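Side-chain contacts in B-agarase (Agarivorans gilvus, PDB 5Z6P), which acts as a beta-agarase of glycoside hydrolase family 50, cleaving beta-1,4 linkages in agarose: residues 510-515 with 597-602; 618-623 with 627-632. One frame throughout, in Å; residues are numbered along the deposited sequence.

Contact 1 of 2, residues 510-515 with 597-602; sequences KSWGRM and EYFRVV
Tyr-598 OH is held by a hydrogen bond to Asp-507 OD2, and Lys-510 CE rests 3.7 Å from the same Tyr-598 OH. Around this point Trp-512, Tyr-598 and Phe-599 form an aromatic cluster that joins helix 581-609 to the loop following strand 501-506, in what is expected from the family to be a (beta/alpha)8 barrel. The lysine chain runs extended through chi2 and chi3, which brings CE to the phenol; the bend at chi4 (-58°) turns NZ aside, and Lys-510 NZ forms a long, weak ion pair with Asp-507 OD2. Nearer the backbone, Lys-510 CB lies over one face of the indole, toward its rim.

The Trp-512/Tyr-598 pair is T-shaped: the edge of the indole six-membered ring points at the tyrosine face, with centroids 5.4 Å apart and planes at 70°. Trp-512 CH2 leads the approach, 3.7 Å from Tyr-598 CD2. Phe-599 reaches the indole from the opposite direction. Its ring is nearly parallel to the six-membered ring but slid aside, with centroids 5.5 Å apart, so there is little overlap; the touch is between Phe-599 CZ and Trp-512 CZ2, at 3.9 Å.

Tyr-598 holds CG anti to its own N (chi1 166°), which carries the phenol off the helix to the indole edge, and its side chain also packs on Pro-473 of strand 472-473. Within the cluster the two helix aromatics brace each other as well: Tyr-598 CD2 sits 3.6 Å above the plane of the Phe-599 ring, over its centre.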
ATOM      1  N   LYS A 510       8.589   7.765   2.067  1.00 16.01           N
ATOM      2  CA  LYS A 510       9.500   8.044   3.176  1.00 18.58           C
ATOM      3  C   LYS A 510       8.701   8.333   4.464  1.00 15.69           C
ATOM      4  O   LYS A 510       7.536   8.729   4.405  1.00 11.41           O
ATOM      5  CB  LYS A 510      10.436   9.216   2.837  1.00 16.17           C
ATOM      6  CG  LYS A 510      11.392   8.932   1.703  1.00 16.13           C
ATOM      7  CD  LYS A 510      12.431  10.048   1.537  1.00 18.27           C
ATOM      8  CE  LYS A 510      13.369   9.774   0.355  1.00 16.86           C
ATOM      9  NZ  LYS A 510      14.108   8.473   0.488  1.00 17.74           N
ATOM     10  N   SER A 511       9.332   8.133   5.620  1.00 15.24           N
ATOM     11  CA  SER A 511       8.687   8.409   6.905  1.00 17.77           C
ATOM     12  C   SER A 511       8.754   9.895   7.299  1.00 13.85           C
ATOM     13  O   SER A 511       9.478  10.260   8.221  1.00 16.56           O
ATOM     14  CB  SER A 511       9.321   7.547   8.003  1.00 16.26           C
ATOM     15  OG  SER A 511       9.069   6.170   7.783  1.00 20.54           O
ATOM     16  N   TRP A 512       7.993  10.745   6.610  1.00 16.45           N
ATOM     17  CA  TRP A 512       8.126  12.208   6.780  1.00 16.11           C
ATOM     18  C   TRP A 512       7.551  12.694   8.104  1.00 16.80           C
ATOM     19  O   TRP A 512       7.789  13.833   8.517  1.00 15.42           O
ATOM     20  CB  TRP A 512       7.432  12.966   5.646  1.00 13.08           C
ATOM     21  CG  TRP A 512       8.028  12.821   4.295  1.00 13.88           C
ATOM     22  CD1 TRP A 512       7.556  12.052   3.256  1.00 12.67           C
ATOM     23  CD2 TRP A 512       9.213  13.464   3.815  1.00 13.21           C
ATOM     24  NE1 TRP A 512       8.362  12.208   2.154  1.00 12.76           N
ATOM     25  CE2 TRP A 512       9.389  13.052   2.473  1.00 13.06           C
ATOM     26  CE3 TRP A 512      10.144  14.339   4.395  1.00 12.12           C
ATOM     27  CZ2 TRP A 512      10.458  13.508   1.698  1.00 11.28           C
ATOM     28  CZ3 TRP A 512      11.197  14.789   3.621  1.00 12.72           C
ATOM     29  CH2 TRP A 512      11.344  14.377   2.289  1.00 11.80           C
ATOM     30  N   GLY A 513       6.769  11.836   8.748  1.00 15.43           N
ATOM     31  CA  GLY A 513       6.064  12.197   9.955  1.00 14.34           C
ATOM     32  C   GLY A 513       4.593  11.802   9.874  1.00 17.24           C
ATOM     33  O   GLY A 513       3.890  12.165   8.936  1.00 17.23           O
ATOM     34  N   ARG A 514       4.132  11.045  10.859  1.00 16.41           N
ATOM     35  CA  ARG A 514       2.756  10.571  10.877  1.00 16.00           C
ATOM     36  C   ARG A 514       1.863  11.484  11.703  1.00 18.19           C
ATOM     37  O   ARG A 514       2.083  11.673  12.903  1.00 17.45           O
ATOM     38  CB  ARG A 514       2.694   9.142  11.423  1.00 17.46           C
ATOM     39  CG  ARG A 514       1.295   8.549  11.479  1.00 16.39           C
ATOM     40  CD  ARG A 514       1.330   7.190  12.162  1.00 17.75           C
ATOM     41  NE  ARG A 514       0.037   6.520  12.080  1.00 32.74           N
ATOM     42  CZ  ARG A 514      -0.135   5.309  11.566  1.00 36.50           C
ATOM     43  NH1 ARG A 514       0.910   4.628  11.106  1.00 34.90           N
ATOM     44  NH2 ARG A 514      -1.346   4.774  11.519  1.00 37.48           N
ATOM     45  N   MET A 515       0.856  12.057  11.054  1.00 19.30           N
ATOM     46  CA  MET A 515      -0.058  12.964  11.741  1.00 18.18           C
ATOM     47  C   MET A 515      -0.827  12.228  12.837  1.00 21.60           C
ATOM     48  O   MET A 515      -1.011  11.011  12.741  1.00 20.16           O
ATOM     49  CB  MET A 515      -1.035  13.589  10.756  1.00 20.48           C
ATOM     50  CG  MET A 515      -0.387  14.483   9.728  1.00 16.77           C
ATOM     51  SD  MET A 515      -1.599  15.402   8.798  1.00 25.84           S
ATOM     52  CE  MET A 515      -2.228  14.129   7.719  1.00 29.31           C
ATOM     53  N   GLU A 597      14.386  21.434   1.122  1.00 12.11           N
ATOM     54  CA  GLU A 597      15.701  21.213   0.541  1.00 12.56           C
ATOM     55  C   GLU A 597      15.825  19.839  -0.124  1.00 11.79           C
ATOM     56  O   GLU A 597      16.489  19.725  -1.125  1.00 12.32           O
ATOM     57  CB  GLU A 597      16.803  21.364   1.597  1.00 12.96           C
ATOM     58  CG  GLU A 597      18.224  21.337   1.026  1.00 13.25           C
ATOM     59  CD  GLU A 597      18.600  22.598   0.220  1.00 15.73           C
ATOM     60  OE1 GLU A 597      17.774  23.520   0.076  1.00 17.83           O
ATOM     61  OE2 GLU A 597      19.738  22.667  -0.274  1.00 17.03           O
ATOM     62  N   TYR A 598      15.210  18.799   0.437  1.00 11.14           N
ATOM     63  CA  TYR A 598      15.187  17.518  -0.270  1.00 12.23           C
ATOM     64  C   TYR A 598      14.566  17.720  -1.669  1.00 13.43           C
ATOM     65  O   TYR A 598      15.137  17.343  -2.681  1.00 12.04           O
ATOM     66  CB  TYR A 598      14.407  16.448   0.511  1.00 14.75           C
ATOM     67  CG  TYR A 598      14.052  15.207  -0.316  1.00 12.08           C
ATOM     68  CD1 TYR A 598      14.931  14.137  -0.426  1.00 11.57           C
ATOM     69  CD2 TYR A 598      12.831  15.118  -0.981  1.00 13.00           C
ATOM     70  CE1 TYR A 598      14.600  12.996  -1.197  1.00 15.17           C
ATOM     71  CE2 TYR A 598      12.490  14.012  -1.736  1.00 15.80           C
ATOM     72  CZ  TYR A 598      13.369  12.948  -1.848  1.00 13.44           C
ATOM     73  OH  TYR A 598      13.000  11.869  -2.617  1.00 14.21           O
ATOM     74  N   PHE A 599      13.392  18.338  -1.715  1.00 14.70           N
ATOM     75  CA  PHE A 599      12.696  18.470  -2.983  1.00 14.88           C
ATOM     76  C   PHE A 599      13.433  19.414  -3.928  1.00 14.71           C
ATOM     77  O   PHE A 599      13.414  19.193  -5.137  1.00 14.81           O
ATOM     78  CB  PHE A 599      11.249  18.917  -2.755  1.00 15.28           C
ATOM     79  CG  PHE A 599      10.381  17.852  -2.121  1.00 12.60           C
ATOM     80  CD1 PHE A 599      10.060  16.693  -2.816  1.00 12.08           C
ATOM     81  CD2 PHE A 599       9.882  18.014  -0.840  1.00 12.66           C
ATOM     82  CE1 PHE A 599       9.260  15.706  -2.243  1.00 10.45           C
ATOM     83  CE2 PHE A 599       9.096  17.022  -0.250  1.00 13.27           C
ATOM     84  CZ  PHE A 599       8.783  15.863  -0.968  1.00 12.46           C
ATOM     85  N   ARG A 600      14.109  20.427  -3.379  1.00 12.12           N
ATOM     86  CA  ARG A 600      14.872  21.382  -4.194  1.00 12.14           C
ATOM     87  C   ARG A 600      16.046  20.694  -4.871  1.00 12.24           C
ATOM     88  O   ARG A 600      16.279  20.880  -6.071  1.00 11.38           O
ATOM     89  CB  ARG A 600      15.381  22.580  -3.346  1.00 13.72           C
ATOM     90  CG  ARG A 600      16.051  23.714  -4.158  1.00 13.28           C
ATOM     91  CD  ARG A 600      16.592  24.905  -3.279  1.00 13.96           C
ATOM     92  NE  ARG A 600      17.894  24.559  -2.720  1.00 17.57           N
ATOM     93  CZ  ARG A 600      19.062  24.814  -3.302  1.00 15.99           C
ATOM     94  NH1 ARG A 600      19.120  25.470  -4.452  1.00 16.18           N
ATOM     95  NH2 ARG A 600      20.181  24.418  -2.723  1.00 17.75           N
ATOM     96  N   VAL A 601      16.787  19.892  -4.106  1.00 12.77           N
ATOM     97  CA  VAL A 601      17.985  19.254  -4.648  1.00 11.65           C
ATOM     98  C   VAL A 601      17.600  18.234  -5.728  1.00 13.12           C
ATOM     99  O   VAL A 601      18.174  18.237  -6.815  1.00 12.74           O
ATOM    100  CB  VAL A 601      18.835  18.571  -3.550  1.00 13.52           C
ATOM    101  CG1 VAL A 601      19.923  17.750  -4.169  1.00 12.34           C
ATOM    102  CG2 VAL A 601      19.437  19.625  -2.592  1.00 16.42           C
ATOM    103  N   VAL A 602      16.605  17.401  -5.441  1.00 11.03           N
ATOM    104  CA  VAL A 602      16.138  16.425  -6.419  1.00 11.96           C
ATOM    105  C   VAL A 602      15.632  17.124  -7.682  1.00 13.95           C
ATOM    106  O   VAL A 602      16.017  16.753  -8.767  1.00 15.53           O
ATOM    107  CB  VAL A 602      15.021  15.516  -5.869  1.00 15.31           C
ATOM    108  CG1 VAL A 602      14.465  14.621  -6.995  1.00 11.79           C
ATOM    109  CG2 VAL A 602      15.529  14.663  -4.700  1.00 10.73           C
TER

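Contact 2 of 2, residues 618-623 with 627-632; sequences CRFADW and PEVVRA
Phe-620 pushes its ring toward the first turn of helix 627-634, where Val-629 and Val-630 receive it through apolar packing. From CB, the side chain turns so that CG stands anti to the carbonyl carbon (chi1 -66°), and the ring then reaches across to the helix. Contact tightens steadily toward the tip. On one flank CD1 is still 4.4 Å from Val-629 CG2, and CE1 closes to 3.8 Å from that methyl. On the other flank CE2 comes to 4.2 Å from Val-630 CG2, a looser touch. At the tip, Phe-620 CZ meets backbone rather than side chain: it lies 3.6 Å from Val-629 O, which approaches the ring obliquely. The ring end is thus bracketed by two methyls and a carbonyl oxygen, and all three residues are buried.

Val-629 serves two aromatic rings. Its CG2 lies between the backbone N and the carbonyl carbon (CG1 has chi1 -61°) and is the branch that touches Phe-620. Its CG1 diverges to Trp-512, coming 3.7 Å from CE3 of that ring, while the backbone N of Val-629, in the first turn of the helix, is hydrogen-bonded to Asn-626 OD1.

Preceding Phe-620, Arg-619 points well away from the Phe-620 ring, to a salt bridge with Glu-668 and a cation-pi contact with Phe-505. Phe-620 itself is tied by backbone hydrogen bonds to Ser-641 and Asn-643 of strand 640-643, and its ring lies between Val-640 of that strand and helix 627-634, with Val-630 also reaching Tyr-642 on the strand and Ile-660 on helix 657-660.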
ATOM      1  N   CYS A 618       7.529  12.109  -4.502  1.00 16.38           N
ATOM      2  CA  CYS A 618       8.068  11.004  -3.716  1.00 13.93           C
ATOM      3  C   CYS A 618       7.031  10.033  -3.176  1.00 12.21           C
ATOM      4  O   CYS A 618       7.338   9.226  -2.294  1.00 13.19           O
ATOM      5  CB  CYS A 618       8.871  11.546  -2.537  1.00 15.85           C
ATOM      6  SG  CYS A 618       7.897  12.527  -1.403  1.00 14.86           S
ATOM      7  N   ARG A 619       5.806  10.140  -3.673  1.00 12.83           N
ATOM      8  CA  ARG A 619       4.763   9.178  -3.382  1.00 13.34           C
ATOM      9  C   ARG A 619       4.505   9.075  -1.882  1.00 18.55           C
ATOM     10  O   ARG A 619       4.953   8.120  -1.229  1.00 16.48           O
ATOM     11  CB  ARG A 619       5.139   7.798  -3.964  1.00 15.07           C
ATOM     12  CG  ARG A 619       5.519   7.867  -5.453  1.00 14.88           C
ATOM     13  CD  ARG A 619       6.270   6.626  -5.939  1.00 14.49           C
ATOM     14  NE  ARG A 619       5.432   5.439  -5.886  1.00 11.65           N
ATOM     15  CZ  ARG A 619       4.511   5.154  -6.798  1.00 12.70           C
ATOM     16  NH1 ARG A 619       4.332   5.982  -7.826  1.00 12.31           N
ATOM     17  NH2 ARG A 619       3.780   4.046  -6.689  1.00 11.67           N
ATOM     18  N   PHE A 620       3.799  10.074  -1.347  1.00 17.15           N
ATOM     19  CA  PHE A 620       3.470  10.141   0.077  1.00 13.46           C
ATOM     20  C   PHE A 620       2.555   8.993   0.535  1.00 16.40           C
ATOM     21  O   PHE A 620       1.432   8.873   0.047  1.00 12.79           O
ATOM     22  CB  PHE A 620       2.763  11.468   0.410  1.00 12.30           C
ATOM     23  CG  PHE A 620       3.621  12.700   0.250  1.00 13.57           C
ATOM     24  CD1 PHE A 620       4.773  12.868   1.014  1.00 16.31           C
ATOM     25  CD2 PHE A 620       3.250  13.710  -0.621  1.00 14.31           C
ATOM     26  CE1 PHE A 620       5.554  14.028   0.887  1.00 12.05           C
ATOM     27  CE2 PHE A 620       4.025  14.873  -0.752  1.00 13.70           C
ATOM     28  CZ  PHE A 620       5.173  15.014   0.001  1.00 15.07           C
ATOM     29  N   ALA A 621       3.000   8.182   1.492  1.00 14.66           N
ATOM     30  CA  ALA A 621       2.060   7.271   2.156  1.00 13.12           C
ATOM     31  C   ALA A 621       1.214   8.086   3.121  1.00 16.21           C
ATOM     32  O   ALA A 621       1.641   9.160   3.550  1.00 14.02           O
ATOM     33  CB  ALA A 621       2.787   6.167   2.889  1.00 12.99           C
ATOM     34  N   ASP A 622       0.035   7.577   3.480  1.00 16.66           N
ATOM     35  CA  ASP A 622      -0.863   8.317   4.364  1.00 17.59           C
ATOM     36  C   ASP A 622      -0.305   8.436   5.792  1.00 16.59           C
ATOM     37  O   ASP A 622      -0.702   9.339   6.533  1.00 15.13           O
ATOM     38  CB  ASP A 622      -2.284   7.706   4.360  1.00 14.74           C
ATOM     39  CG  ASP A 622      -2.346   6.265   4.908  1.00 15.72           C
ATOM     40  OD1 ASP A 622      -1.314   5.649   5.184  1.00 19.84           O
ATOM     41  OD2 ASP A 622      -3.460   5.741   5.035  1.00 17.65           O
ATOM     42  N   TRP A 623       0.633   7.558   6.157  1.00 15.56           N
ATOM     43  CA  TRP A 623       1.317   7.644   7.456  1.00 14.76           C
ATOM     44  C   TRP A 623       2.645   8.408   7.345  1.00 17.15           C
ATOM     45  O   TRP A 623       3.367   8.578   8.329  1.00 14.94           O
ATOM     46  CB  TRP A 623       1.583   6.248   8.026  1.00 18.34           C
ATOM     47  CG  TRP A 623       2.119   5.295   6.998  1.00 16.19           C
ATOM     48  CD1 TRP A 623       1.418   4.314   6.348  1.00 17.09           C
ATOM     49  CD2 TRP A 623       3.452   5.240   6.476  1.00 15.62           C
ATOM     50  NE1 TRP A 623       2.231   3.664   5.465  1.00 16.13           N
ATOM     51  CE2 TRP A 623       3.489   4.208   5.528  1.00 17.14           C
ATOM     52  CE3 TRP A 623       4.624   5.969   6.716  1.00 16.30           C
ATOM     53  CZ2 TRP A 623       4.640   3.884   4.821  1.00 19.69           C
ATOM     54  CZ3 TRP A 623       5.758   5.646   6.021  1.00 15.50           C
ATOM     55  CH2 TRP A 623       5.764   4.609   5.092  1.00 19.52           C
ATOM     56  N   PRO A 627       1.056  18.567   6.522  1.00 21.10           N
ATOM     57  CA  PRO A 627       1.000  19.830   5.769  1.00 17.38           C
ATOM     58  C   PRO A 627       2.387  20.360   5.439  1.00 15.51           C
ATOM     59  O   PRO A 627       2.627  20.824   4.336  1.00 18.56           O
ATOM     60  CB  PRO A 627       0.258  20.775   6.716  1.00 20.43           C
ATOM     61  CG  PRO A 627      -0.595  19.870   7.543  1.00 20.89           C
ATOM     62  CD  PRO A 627       0.225  18.613   7.734  1.00 18.03           C
ATOM     63  N   GLU A 628       3.310  20.233   6.378  1.00 16.84           N
ATOM     64  CA  GLU A 628       4.670  20.722   6.166  1.00 15.88           C
ATOM     65  C   GLU A 628       5.373  20.112   4.943  1.00 14.35           C
ATOM     66  O   GLU A 628       5.901  20.847   4.117  1.00 16.39           O
ATOM     67  CB  GLU A 628       5.493  20.482   7.428  1.00 18.95           C
ATOM     68  CG  GLU A 628       5.041  21.327   8.616  1.00 16.78           C
ATOM     69  CD  GLU A 628       3.872  20.730   9.385  1.00 20.71           C
ATOM     70  OE1 GLU A 628       3.403  19.623   9.036  1.00 19.29           O
ATOM     71  OE2 GLU A 628       3.430  21.374  10.360  1.00 23.53           O
ATOM     72  N   VAL A 629       5.370  18.784   4.800  1.00 15.69           N
ATOM     73  CA  VAL A 629       6.109  18.177   3.702  1.00 12.70           C
ATOM     74  C   VAL A 629       5.323  18.272   2.383  1.00 13.29           C
ATOM     75  O   VAL A 629       5.906  18.290   1.309  1.00 12.57           O
ATOM     76  CB  VAL A 629       6.518  16.692   4.019  1.00 15.03           C
ATOM     77  CG1 VAL A 629       7.427  16.648   5.266  1.00 10.62           C
ATOM     78  CG2 VAL A 629       5.308  15.788   4.198  1.00 13.51           C
ATOM     79  N   VAL A 630       4.006  18.401   2.457  1.00 15.01           N
ATOM     80  CA  VAL A 630       3.231  18.656   1.242  1.00 11.69           C
ATOM     81  C   VAL A 630       3.516  20.068   0.705  1.00 14.42           C
ATOM     82  O   VAL A 630       3.777  20.241  -0.473  1.00 13.24           O
ATOM     83  CB  VAL A 630       1.702  18.482   1.466  1.00 16.98           C
ATOM     84  CG1 VAL A 630       0.921  19.009   0.265  1.00 15.10           C
ATOM     85  CG2 VAL A 630       1.350  16.998   1.723  1.00 14.99           C
ATOM     86  N   ARG A 631       3.503  21.070   1.575  1.00 14.09           N
ATOM     87  CA  ARG A 631       3.874  22.420   1.138  1.00 15.10           C
ATOM     88  C   ARG A 631       5.311  22.429   0.588  1.00 14.66           C
ATOM     89  O   ARG A 631       5.591  23.081  -0.400  1.00 17.41           O
ATOM     90  CB  ARG A 631       3.705  23.438   2.275  1.00 14.60           C
ATOM     91  CG  ARG A 631       2.253  23.783   2.559  1.00 16.90           C
ATOM     92  CD  ARG A 631       2.071  25.002   3.473  1.00 24.17           C
ATOM     93  NE  ARG A 631       1.899  24.613   4.869  1.00 26.28           N
ATOM     94  CZ  ARG A 631       2.871  24.721   5.744  1.00 22.78           C
ATOM     95  NH1 ARG A 631       4.007  25.206   5.317  1.00 27.01           N
ATOM     96  NH2 ARG A 631       2.728  24.344   7.008  1.00 24.75           N
ATOM     97  N   ALA A 632       6.204  21.645   1.176  1.00 13.96           N
ATOM     98  CA  ALA A 632       7.572  21.610   0.673  1.00 12.13           C
ATOM     99  C   ALA A 632       7.606  21.020  -0.737  1.00 14.59           C
ATOM    100  O   ALA A 632       8.339  21.493  -1.614  1.00 13.07           O
ATOM    101  CB  ALA A 632       8.463  20.819   1.604  1.00 11.42           C
TER

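In the fold
The two contacts adjoin, their centres about 7 Å apart, and follow in series along the chain: contact 1 closes a span of 81 intervening, largely helical residues, and contact 2 opens 15 residues after it ends. All four segments lie in the part of the chain related to beta-galactosidases. Trp-512 NE1 of contact 1 lies 3.6 Å from Phe-620 CE1 of contact 2, the two rings being inclined at about 65°, and Phe-599 CZ lies 3.5 Å from Cys-618 SG. Asn-626, just before helix 627-634, also bonds Gly-513 O. Together they join the loops after strands 501-506 and 614-615 to helices 581-609 and 627-634 in adjoining buried packing, consistent with a barrel.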